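Local structure of hypoxanthine-guanine phosphoribosyltransferase (Leishmania tarentolae, 1PZM) at residues A[24-29]-A[193-198]; A[133-138]-A[163-168]; A[152-157]-A[170-175]. The protein probably salvages purines by transferring the 5-phosphoribosyl group of phosphoribosyl pyrophosphate to hypoxanthine or guanine, giving IMP or GMP. One frame throughout, in Å; residues are numbered along the deposited sequence.

Contact 1: residues A[24-29]-A[193-198]; sequences ARTLVT and LRDICV. Unlike the reference sequence in segment 193-198: Leu193 (reference Val), Arg194 (reference Pro).
Residues 24-29 and 193-198 run antiparallel, pairing Arg25 with Val198, Thr26 with Cys197 and Val28 with Ile196, and between the second and third pairs the register slips by one residue. The slip is a classic beta bulge, because Leu27 N (2.7 Å) and Val28 N (3.1 Å) both donate to Ile196 O. That oxygen is thus gripped twice, by Leu27 within the carbonyl plane and by Val28 with a tilt of 18° from it. Single bonds flank the bulge: Val198 N gives to Arg25 O, and Ile196 N to Val28 O. At the outer end the bond from Ala24 N to Val198 O is weak.

Side chains follow the pairing. The Arg25 chain, with CG placed between the backbone N and carbonyl carbon (chi1 68°), runs extended beside Val198, whose CG2 lies over one face of the guanidinium, near its rim and 4.1 Å from Arg25 NH2. The same Val198 methyl meets Leu27 CB at 4.0 Å. Next along, the CB atoms of Val28 and Ile196 stand 4.2 Å apart, and Val33 of helix 30-48 packs on both residues. Asp195 closes the far end: its OD1 comes within 3.4 Å of Thr29 CA while accepting a hydrogen bond from Gln30 N, just past the N-cap residue Thr29.

With strand 179-180 on the other side of strand 196-199, the pair makes a small three-stranded antiparallel sheet, two of its strands coming from near the chain ends, the hood that in type I phosphoribosyltransferases covers the purine side of the active site.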
loop_
_atom_site.group_PDB
_atom_site.type_symbol
_atom_site.label_atom_id
_atom_site.label_comp_id
_atom_site.label_asym_id
_atom_site.label_seq_id
_atom_site.Cartn_x
_atom_site.Cartn_y
_atom_site.Cartn_z
ATOM N N ALA A 24 5.160 -9.487 -22.328
ATOM C CA ALA A 24 4.659 -10.049 -23.597
ATOM C C ALA A 24 3.385 -9.320 -24.050
ATOM O O ALA A 24 3.168 -9.119 -25.250
ATOM C CB ALA A 24 4.387 -11.587 -23.485
ATOM N N ARG A 25 2.553 -8.918 -23.083
ATOM C CA ARG A 25 1.325 -8.191 -23.393
ATOM C C ARG A 25 0.652 -7.639 -22.170
ATOM O O ARG A 25 0.715 -8.207 -21.094
ATOM C CB ARG A 25 0.341 -9.036 -24.221
ATOM C CG ARG A 25 -0.271 -10.212 -23.528
ATOM C CD ARG A 25 -0.882 -11.237 -24.489
ATOM N NE ARG A 25 -1.313 -12.422 -23.744
ATOM C CZ ARG A 25 -2.545 -12.588 -23.255
ATOM N NH1 ARG A 25 -3.495 -11.668 -23.475
ATOM N NH2 ARG A 25 -2.829 -13.683 -22.559
ATOM N N THR A 26 -0.002 -6.507 -22.373
ATOM C CA THR A 26 -0.831 -5.890 -21.371
ATOM C C THR A 26 -2.083 -6.718 -21.276
ATOM O O THR A 26 -2.742 -6.928 -22.295
ATOM C CB THR A 26 -1.182 -4.470 -21.864
ATOM O OG1 THR A 26 0.041 -3.740 -21.977
ATOM C CG2 THR A 26 -2.012 -3.687 -20.816
ATOM N N LEU A 27 -2.409 -7.179 -20.071
ATOM C CA LEU A 27 -3.581 -8.002 -19.874
ATOM C C LEU A 27 -4.739 -7.060 -19.470
ATOM O O LEU A 27 -5.810 -7.135 -20.054
ATOM C CB LEU A 27 -3.347 -9.074 -18.788
ATOM C CG LEU A 27 -4.565 -10.025 -18.587
ATOM C CD1 LEU A 27 -4.962 -10.904 -19.874
ATOM C CD2 LEU A 27 -4.364 -10.946 -17.361
ATOM N N VAL A 28 -4.488 -6.134 -18.512
ATOM C CA VAL A 28 -5.533 -5.213 -18.056
ATOM C C VAL A 28 -4.870 -3.869 -17.802
ATOM O O VAL A 28 -3.853 -3.824 -17.095
ATOM C CB VAL A 28 -6.170 -5.662 -16.694
ATOM C CG1 VAL A 28 -7.452 -4.842 -16.389
ATOM C CG2 VAL A 28 -6.458 -7.213 -16.676
ATOM N N THR A 29 -5.432 -2.788 -18.376
ATOM C CA THR A 29 -4.851 -1.510 -18.149
ATOM C C THR A 29 -5.298 -1.025 -16.780
ATOM O O THR A 29 -6.325 -1.505 -16.181
ATOM C CB THR A 29 -5.223 -0.485 -19.203
ATOM O OG1 THR A 29 -6.651 -0.266 -19.136
ATOM C CG2 THR A 29 -4.902 -0.997 -20.625
ATOM N N LEU A 193 4.624 -1.319 -11.875
ATOM C CA LEU A 193 3.990 -0.997 -13.171
ATOM C C LEU A 193 2.514 -0.706 -12.977
ATOM O O LEU A 193 1.834 -1.336 -12.136
ATOM C CB LEU A 193 4.117 -2.151 -14.187
ATOM C CG LEU A 193 5.489 -2.851 -14.354
ATOM C CD1 LEU A 193 5.386 -3.967 -15.466
ATOM C CD2 LEU A 193 6.612 -1.918 -14.601
ATOM N N ARG A 194 2.011 0.218 -13.778
ATOM C CA ARG A 194 0.615 0.669 -13.659
ATOM C C ARG A 194 -0.371 -0.311 -14.242
ATOM O O ARG A 194 -1.525 -0.400 -13.771
ATOM C CB ARG A 194 0.424 2.009 -14.387
ATOM C CG ARG A 194 1.142 3.187 -13.738
ATOM C CD ARG A 194 0.820 4.548 -14.480
ATOM N NE ARG A 194 1.374 5.689 -13.769
ATOM C CZ ARG A 194 0.790 6.317 -12.752
ATOM N NH1 ARG A 194 -0.395 5.902 -12.284
ATOM N NH2 ARG A 194 1.402 7.402 -12.192
ATOM N N ASP A 195 0.056 -1.071 -15.244
ATOM C CA ASP A 195 -0.850 -1.997 -15.917
ATOM C C ASP A 195 -0.530 -3.441 -15.473
ATOM O O ASP A 195 0.559 -3.742 -14.956
ATOM C CB ASP A 195 -0.768 -1.899 -17.436
ATOM C CG ASP A 195 -0.983 -0.479 -17.966
ATOM O OD1 ASP A 195 -1.971 0.212 -17.625
ATOM O OD2 ASP A 195 -0.170 0.016 -18.758
ATOM N N ILE A 196 -1.497 -4.309 -15.653
ATOM C CA ILE A 196 -1.236 -5.681 -15.347
ATOM C C ILE A 196 -0.815 -6.361 -16.648
ATOM O O ILE A 196 -1.555 -6.311 -17.667
ATOM C CB ILE A 196 -2.480 -6.339 -14.765
ATOM C CG1 ILE A 196 -2.795 -5.746 -13.376
ATOM C CG2 ILE A 196 -2.268 -7.920 -14.701
ATOM C CD1 ILE A 196 -4.206 -6.093 -12.895
ATOM N N CYS A 197 0.356 -7.006 -16.613
ATOM C CA CYS A 197 0.913 -7.601 -17.822
ATOM C C CYS A 197 1.173 -9.098 -17.680
ATOM O O CYS A 197 1.348 -9.589 -16.573
ATOM C CB CYS A 197 2.199 -6.902 -18.221
ATOM S SG CYS A 197 2.048 -5.095 -18.444
ATOM N N VAL A 198 1.183 -9.816 -18.796
ATOM C CA VAL A 198 1.603 -11.213 -18.783
ATOM C C VAL A 198 3.090 -11.244 -19.079
ATOM O O VAL A 198 3.529 -10.693 -20.080
ATOM C CB VAL A 198 0.827 -12.038 -19.823
ATOM C CG1 VAL A 198 1.257 -13.534 -19.762
ATOM C CG2 VAL A 198 -0.612 -11.908 -19.552
#

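Contact 2: residues A[133-138]-A[163-168]; sequences TLQYLM and VDVLVD. With 5GP (guanosine-5'-monophosphate), chain C.
Leu134 lays its CD2 methyl against two valines of the facing loop, 3.9 Å from Val165 CG2 and 4.0 Å from Val167 CG2, meeting the first at a slant and the second at about a right angle. This is helix-to-loop packing on the flank of the phosphoribosyltransferase alpha/beta core: the phosphoribosyl pyrophosphate-binding motif of the family runs into the start of helix 132-142, and residues 163-168 lead into strand 169-173. Leu134 also reaches Leu123 and Glu125 of the parallel sheet, so it lies buried between sheet and loop.

One residue on, Gln135 uses both its stem and its amide. Its CB meets Val165 CG1 at 3.7 Å. Beyond that the chain is extended, CG anti to the backbone N (chi1 176°), which carries the amide across Val163; NE2 comes to 3.7 Å from Val163 CG2, and OE1 is almost as near Val163 CB. Its OE1 also accepts a hydrogen bond from Arg139.

A turn later, Met138 brings SD to 3.9 Å from Leu166 O, and the bend at chi3 (59°) keeps the CE methyl near the same oxygen. Leu166 O itself is engaged by the hydroxyl of Thr151, a residue that both Leu134 and Met138 touch.

The side of the helix turned from the loop serves the nucleotide. At its first turn, whose dipole would be expected to favour an anion, Thr133 holds one phosphate oxygen of GMP twice: O3P accepts from Thr133 N at 3.0 Å and from Thr133 OG1 at 2.6 Å.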
loop_
_atom_site.group_PDB
_atom_site.type_symbol
_atom_site.label_atom_id
_atom_site.label_comp_id
_atom_site.label_asym_id
_atom_site.label_seq_id
_atom_site.Cartn_x
_atom_site.Cartn_y
_atom_site.Cartn_z
ATOM N N THR A 133 -3.249 -20.573 -0.239
ATOM C CA THR A 133 -2.894 -19.438 0.601
ATOM C C THR A 133 -4.125 -18.774 1.246
ATOM O O THR A 133 -4.185 -18.549 2.462
ATOM C CB THR A 133 -2.170 -18.392 -0.293
ATOM O OG1 THR A 133 -0.987 -19.002 -0.839
ATOM C CG2 THR A 133 -1.691 -17.189 0.531
ATOM N N LEU A 134 -5.091 -18.446 0.410
ATOM C CA LEU A 134 -6.312 -17.819 0.865
ATOM C C LEU A 134 -7.025 -18.716 1.854
ATOM O O LEU A 134 -7.518 -18.213 2.864
ATOM C CB LEU A 134 -7.228 -17.531 -0.311
ATOM C CG LEU A 134 -8.535 -16.779 0.014
ATOM C CD1 LEU A 134 -8.296 -15.395 0.803
ATOM C CD2 LEU A 134 -9.265 -16.523 -1.257
ATOM N N GLN A 135 -7.085 -20.027 1.576
ATOM C CA GLN A 135 -7.806 -20.941 2.453
ATOM C C GLN A 135 -7.221 -20.865 3.863
ATOM O O GLN A 135 -7.957 -20.832 4.861
ATOM C CB GLN A 135 -7.758 -22.390 1.927
ATOM C CG GLN A 135 -8.421 -23.453 2.864
ATOM C CD GLN A 135 -8.291 -24.874 2.354
ATOM O OE1 GLN A 135 -9.305 -25.572 2.151
ATOM N NE2 GLN A 135 -7.060 -25.318 2.148
ATOM N N TYR A 136 -5.895 -20.852 3.947
ATOM C CA TYR A 136 -5.223 -20.795 5.248
ATOM C C TYR A 136 -5.635 -19.491 5.950
ATOM O O TYR A 136 -6.018 -19.486 7.135
ATOM C CB TYR A 136 -3.702 -20.818 5.070
ATOM C CG TYR A 136 -2.912 -20.592 6.358
ATOM C CD1 TYR A 136 -2.727 -21.621 7.275
ATOM C CD2 TYR A 136 -2.350 -19.341 6.652
ATOM C CE1 TYR A 136 -2.020 -21.411 8.439
ATOM C CE2 TYR A 136 -1.635 -19.130 7.826
ATOM C CZ TYR A 136 -1.479 -20.168 8.704
ATOM O OH TYR A 136 -0.765 -19.973 9.857
ATOM N N LEU A 137 -5.574 -18.396 5.204
ATOM C CA LEU A 137 -5.790 -17.090 5.818
ATOM C C LEU A 137 -7.222 -17.003 6.325
ATOM O O LEU A 137 -7.476 -16.434 7.386
ATOM C CB LEU A 137 -5.508 -15.949 4.822
ATOM C CG LEU A 137 -4.046 -15.722 4.430
ATOM C CD1 LEU A 137 -3.944 -14.659 3.308
ATOM C CD2 LEU A 137 -3.185 -15.322 5.613
ATOM N N MET A 138 -8.144 -17.544 5.534
ATOM C CA MET A 138 -9.557 -17.547 5.880
ATOM C C MET A 138 -9.781 -18.287 7.187
ATOM O O MET A 138 -10.318 -17.699 8.135
ATOM C CB MET A 138 -10.403 -18.139 4.757
ATOM C CG MET A 138 -10.554 -17.180 3.533
ATOM S SD MET A 138 -11.616 -17.904 2.226
ATOM C CE MET A 138 -13.209 -18.196 3.098
ATOM N N VAL A 163 -7.877 -26.283 -3.978
ATOM C CA VAL A 163 -8.871 -26.447 -2.909
ATOM C C VAL A 163 -10.111 -25.579 -3.206
ATOM O O VAL A 163 -10.084 -24.764 -4.132
ATOM C CB VAL A 163 -8.291 -26.132 -1.515
ATOM C CG1 VAL A 163 -7.241 -27.167 -1.124
ATOM C CG2 VAL A 163 -7.723 -24.642 -1.451
ATOM N N ASP A 164 -11.152 -25.734 -2.397
ATOM C CA ASP A 164 -12.443 -25.119 -2.639
ATOM C C ASP A 164 -12.711 -23.971 -1.670
ATOM O O ASP A 164 -12.871 -24.207 -0.457
ATOM C CB ASP A 164 -13.525 -26.184 -2.516
ATOM C CG ASP A 164 -13.936 -26.718 -3.854
ATOM O OD1 ASP A 164 -14.088 -25.870 -4.773
ATOM O OD2 ASP A 164 -14.129 -27.938 -4.071
ATOM N N VAL A 165 -12.673 -22.738 -2.173
ATOM C CA VAL A 165 -12.928 -21.567 -1.318
ATOM C C VAL A 165 -13.969 -20.596 -1.867
ATOM O O VAL A 165 -14.094 -20.380 -3.108
ATOM C CB VAL A 165 -11.641 -20.693 -0.936
ATOM C CG1 VAL A 165 -10.544 -21.533 -0.317
ATOM C CG2 VAL A 165 -11.128 -19.851 -2.125
ATOM N N LEU A 166 -14.673 -19.968 -0.917
ATOM C CA LEU A 166 -15.564 -18.835 -1.223
ATOM C C LEU A 166 -14.802 -17.548 -1.530
ATOM O O LEU A 166 -14.213 -16.929 -0.576
ATOM C CB LEU A 166 -16.577 -18.617 -0.076
ATOM C CG LEU A 166 -17.629 -17.502 -0.326
ATOM C CD1 LEU A 166 -18.646 -17.924 -1.414
ATOM C CD2 LEU A 166 -18.354 -17.031 1.000
ATOM N N VAL A 167 -14.770 -17.143 -2.821
ATOM C CA VAL A 167 -14.326 -15.732 -3.179
ATOM C C VAL A 167 -15.537 -14.844 -3.410
ATOM O O VAL A 167 -16.259 -14.989 -4.407
ATOM C CB VAL A 167 -13.411 -15.603 -4.425
ATOM C CG1 VAL A 167 -13.189 -14.132 -4.796
ATOM C CG2 VAL A 167 -12.040 -16.197 -4.169
ATOM N N ASP A 168 -15.837 -14.012 -2.432
ATOM C CA ASP A 168 -17.104 -13.254 -2.500
ATOM C C ASP A 168 -17.043 -12.205 -3.603
ATOM O O ASP A 168 -18.043 -12.002 -4.300
ATOM C CB ASP A 168 -17.398 -12.564 -1.181
ATOM C CG ASP A 168 -17.308 -13.518 -0.031
ATOM O OD1 ASP A 168 -18.277 -14.278 0.144
ATOM O OD2 ASP A 168 -16.307 -13.624 0.685
HETATM P P 5GP C . -2.101 -19.696 -4.413
HETATM O O1P 5GP C . -3.489 -19.269 -4.743
HETATM O O2P 5GP C . -1.687 -20.918 -5.152
HETATM O O3P 5GP C . -2.133 -20.052 -2.973
HETATM O "O5'" 5GP C . -1.101 -18.471 -4.684
HETATM C "C5'" 5GP C . 0.290 -18.509 -4.338
HETATM C "C4'" 5GP C . 0.947 -17.096 -4.340
HETATM O "O4'" 5GP C . 1.339 -16.643 -5.645
HETATM C "C3'" 5GP C . 0.082 -15.975 -3.772
HETATM O "O3'" 5GP C . 0.854 -15.059 -2.991
HETATM C "C2'" 5GP C . -0.429 -15.305 -5.038
HETATM O "O2'" 5GP C . -0.842 -13.997 -4.762
HETATM C "C1'" 5GP C . 0.741 -15.417 -6.027
HETATM N N9 5GP C . 0.297 -15.542 -7.448
HETATM C C8 5GP C . -0.399 -16.580 -8.098
HETATM N N7 5GP C . -0.482 -16.296 -9.471
HETATM C C5 5GP C . 0.388 -15.242 -9.652
HETATM C C6 5GP C . 0.727 -14.506 -10.794
HETATM O O6 5GP C . 0.183 -14.754 -11.914
HETATM N N1 5GP C . 1.648 -13.465 -10.689
HETATM C C2 5GP C . 2.236 -13.181 -9.454
HETATM N N2 5GP C . 3.144 -12.217 -9.322
HETATM N N3 5GP C . 1.891 -13.890 -8.338
HETATM C C4 5GP C . 0.972 -14.918 -8.453
#

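Contact 3: residues A[152-157]-A[170-175]; sequences VVLLDK and PVITIP. With 5GP (guanosine-5'-monophosphate), chain C.
Lys157 starts its path at CB, 4.1 Å from Ile174 O, as the chain leaves the parallel sheet of the phosphoribosyltransferase core, where strands 148-156 and 169-173 lie side by side. CG presses on Ile174 CG1 at 3.6 Å, and CD passes Pro175 O at 3.7 Å. A bend at chi3 (-68°) then turns the chain away from residues 170-175 toward the purine. CE comes to 3.5 Å from N7 of GMP, and NZ forks between two acceptors of the guanine, donating to N7 at 2.6 Å and to O6 at 2.7 Å. A further bond from NZ to Ala177 O anchors the ammonium group to the protein, making three bonds in all.

Behind this lysine, successive carbonyls Val153 O and Leu154 O accept from Val171 N and Ile172 N at the corner of the first strand; beyond it Asp156 N gives to Ile172 O and Asp156 O accepts from Ile174 N, as in a regular parallel pair. At the corner, Leu154 CD1 packs against Ile172 CD1 and Val171 CB, while Leu155 CD2 lies beside Ile172 CB.

Asp156 points to the face shared with Pro170 and Thr173. Its OD2 forms a salt bridge with Arg161, and its OD1 accepts from a water at 2.8 Å that is also hydrogen-bonded to Thr173 OG1 at 2.6 Å.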
loop_
_atom_site.group_PDB
_atom_site.type_symbol
_atom_site.label_atom_id
_atom_site.label_comp_id
_atom_site.label_asym_id
_atom_site.label_seq_id
_atom_site.Cartn_x
_atom_site.Cartn_y
_atom_site.Cartn_z
ATOM N N VAL A 152 -12.132 -10.249 -1.107
ATOM C CA VAL A 152 -12.133 -9.574 -2.402
ATOM C C VAL A 152 -10.776 -9.845 -3.082
ATOM O O VAL A 152 -9.707 -9.757 -2.427
ATOM C CB VAL A 152 -12.412 -8.046 -2.251
ATOM C CG1 VAL A 152 -11.387 -7.366 -1.263
ATOM C CG2 VAL A 152 -12.409 -7.340 -3.624
ATOM N N VAL A 153 -10.803 -10.168 -4.377
ATOM C CA VAL A 153 -9.581 -10.559 -5.096
ATOM C C VAL A 153 -9.577 -9.811 -6.425
ATOM O O VAL A 153 -10.594 -9.879 -7.162
ATOM C CB VAL A 153 -9.631 -12.147 -5.392
ATOM C CG1 VAL A 153 -8.455 -12.610 -6.275
ATOM C CG2 VAL A 153 -9.626 -12.968 -4.075
ATOM N N LEU A 154 -8.453 -9.205 -6.809
ATOM C CA LEU A 154 -8.476 -8.441 -8.080
ATOM C C LEU A 154 -8.518 -9.405 -9.247
ATOM O O LEU A 154 -9.367 -9.281 -10.156
ATOM C CB LEU A 154 -7.272 -7.449 -8.210
ATOM C CG LEU A 154 -7.179 -6.641 -9.520
ATOM C CD1 LEU A 154 -8.447 -5.799 -9.816
ATOM C CD2 LEU A 154 -5.888 -5.759 -9.498
ATOM N N LEU A 155 -7.621 -10.405 -9.198
ATOM C CA LEU A 155 -7.472 -11.344 -10.298
ATOM C C LEU A 155 -7.725 -12.730 -9.780
ATOM O O LEU A 155 -6.975 -13.263 -8.976
ATOM C CB LEU A 155 -6.060 -11.268 -10.886
ATOM C CG LEU A 155 -5.623 -9.937 -11.459
ATOM C CD1 LEU A 155 -4.213 -10.130 -11.986
ATOM C CD2 LEU A 155 -6.618 -9.542 -12.603
ATOM N N ASP A 156 -8.786 -13.359 -10.269
ATOM C CA ASP A 156 -9.078 -14.746 -9.851
ATOM C C ASP A 156 -8.697 -15.651 -10.989
ATOM O O ASP A 156 -9.184 -15.447 -12.129
ATOM C CB ASP A 156 -10.589 -14.871 -9.537
ATOM C CG ASP A 156 -10.906 -16.088 -8.702
ATOM O OD1 ASP A 156 -12.101 -16.472 -8.623
ATOM O OD2 ASP A 156 -9.993 -16.698 -8.080
ATOM N N LYS A 157 -7.910 -16.702 -10.694
ATOM C CA LYS A 157 -7.610 -17.759 -11.669
ATOM C C LYS A 157 -8.256 -19.078 -11.251
ATOM O O LYS A 157 -7.547 -20.025 -10.794
ATOM C CB LYS A 157 -6.067 -17.922 -11.881
ATOM C CG LYS A 157 -5.376 -16.595 -12.340
ATOM C CD LYS A 157 -3.869 -16.777 -12.779
ATOM C CE LYS A 157 -3.033 -17.126 -11.656
ATOM N NZ LYS A 157 -1.497 -16.859 -11.841
ATOM N N PRO A 170 -14.697 -11.507 -6.731
ATOM C CA PRO A 170 -13.593 -11.692 -7.654
ATOM C C PRO A 170 -13.796 -10.618 -8.733
ATOM O O PRO A 170 -14.724 -10.733 -9.565
ATOM C CB PRO A 170 -13.853 -13.065 -8.232
ATOM C CG PRO A 170 -15.387 -13.299 -8.129
ATOM C CD PRO A 170 -15.897 -12.262 -7.139
ATOM N N VAL A 171 -12.924 -9.623 -8.757
ATOM C CA VAL A 171 -13.174 -8.451 -9.607
ATOM C C VAL A 171 -13.007 -8.809 -11.062
ATOM O O VAL A 171 -13.851 -8.510 -11.898
ATOM C CB VAL A 171 -12.221 -7.302 -9.224
ATOM C CG1 VAL A 171 -12.538 -6.084 -10.064
ATOM C CG2 VAL A 171 -12.416 -6.941 -7.758
ATOM N N ILE A 172 -11.903 -9.472 -11.372
ATOM C CA ILE A 172 -11.667 -9.894 -12.756
ATOM C C ILE A 172 -11.283 -11.357 -12.778
ATOM O O ILE A 172 -10.436 -11.758 -11.975
ATOM C CB ILE A 172 -10.520 -9.074 -13.366
ATOM C CG1 ILE A 172 -10.763 -7.573 -13.134
ATOM C CG2 ILE A 172 -10.341 -9.433 -14.855
ATOM C CD1 ILE A 172 -9.599 -6.681 -13.640
ATOM N N THR A 173 -11.883 -12.144 -13.685
ATOM C CA THR A 173 -11.585 -13.585 -13.780
ATOM C C THR A 173 -10.721 -13.788 -15.008
ATOM O O THR A 173 -11.082 -13.316 -16.068
ATOM C CB THR A 173 -12.907 -14.369 -13.885
ATOM O OG1 THR A 173 -13.592 -14.247 -12.633
ATOM C CG2 THR A 173 -12.677 -15.938 -14.036
ATOM N N ILE A 174 -9.572 -14.467 -14.881
ATOM C CA ILE A 174 -8.643 -14.563 -16.022
ATOM C C ILE A 174 -8.141 -15.969 -16.149
ATOM O O ILE A 174 -8.204 -16.740 -15.193
ATOM C CB ILE A 174 -7.382 -13.675 -15.845
ATOM C CG1 ILE A 174 -6.587 -14.152 -14.616
ATOM C CG2 ILE A 174 -7.743 -12.188 -15.765
ATOM C CD1 ILE A 174 -5.217 -13.430 -14.375
ATOM N N PRO A 175 -7.627 -16.323 -17.319
ATOM C CA PRO A 175 -7.083 -17.679 -17.477
ATOM C C PRO A 175 -5.735 -17.804 -16.781
ATOM O O PRO A 175 -5.209 -16.841 -16.181
ATOM C CB PRO A 175 -7.025 -17.894 -19.004
ATOM C CG PRO A 175 -7.068 -16.536 -19.606
ATOM C CD PRO A 175 -7.517 -15.511 -18.546
HETATM P P 5GP C . -2.101 -19.696 -4.413
HETATM O O1P 5GP C . -3.489 -19.269 -4.743
HETATM O O2P 5GP C . -1.687 -20.918 -5.152
HETATM O O3P 5GP C . -2.133 -20.052 -2.973
HETATM O "O5'" 5GP C . -1.101 -18.471 -4.684
HETATM C "C5'" 5GP C . 0.290 -18.509 -4.338
HETATM C "C4'" 5GP C . 0.947 -17.096 -4.340
HETATM O "O4'" 5GP C . 1.339 -16.643 -5.645
HETATM C "C3'" 5GP C . 0.082 -15.975 -3.772
HETATM O "O3'" 5GP C . 0.854 -15.059 -2.991
HETATM C "C2'" 5GP C . -0.429 -15.305 -5.038
HETATM O "O2'" 5GP C . -0.842 -13.997 -4.762
HETATM C "C1'" 5GP C . 0.741 -15.417 -6.027
HETATM N N9 5GP C . 0.297 -15.542 -7.448
HETATM C C8 5GP C . -0.399 -16.580 -8.098
HETATM N N7 5GP C . -0.482 -16.296 -9.471
HETATM C C5 5GP C . 0.388 -15.242 -9.652
HETATM C C6 5GP C . 0.727 -14.506 -10.794
HETATM O O6 5GP C . 0.183 -14.754 -11.914
HETATM N N1 5GP C . 1.648 -13.465 -10.689
HETATM C C2 5GP C . 2.236 -13.181 -9.454
HETATM N N2 5GP C . 3.144 -12.217 -9.322
HETATM N N3 5GP C . 1.891 -13.890 -8.338
HETATM C C4 5GP C . 0.972 -14.918 -8.453
HETATM O O HOH W 1 -13.840 -16.135 -10.813
#

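From the N terminus, nearly the whole chain passes between residues 24-29 and 193-198, which close contact 1, the longest loop of the three; contacts 2 and 3 are both nested inside it. Within that loop the order is helix 133-138, segment 152-157, loop 163-168, segment 170-175, so contacts 2 and 3 cross. Contact 2 ties the phosphate-binding helix to the loop between strands 148-156 and 169-173, contact 3 joins those neighbouring strands of the core, and contact 1 pairs two strands of the small antiparallel sheet. Val167 on Val153 links contacts 2 and 3, whereas Ile196 on Leu154 and Leu155 seats contact 1 on contact 3. GMP is touched by contacts 2 and 3, at its phosphate and base respectively.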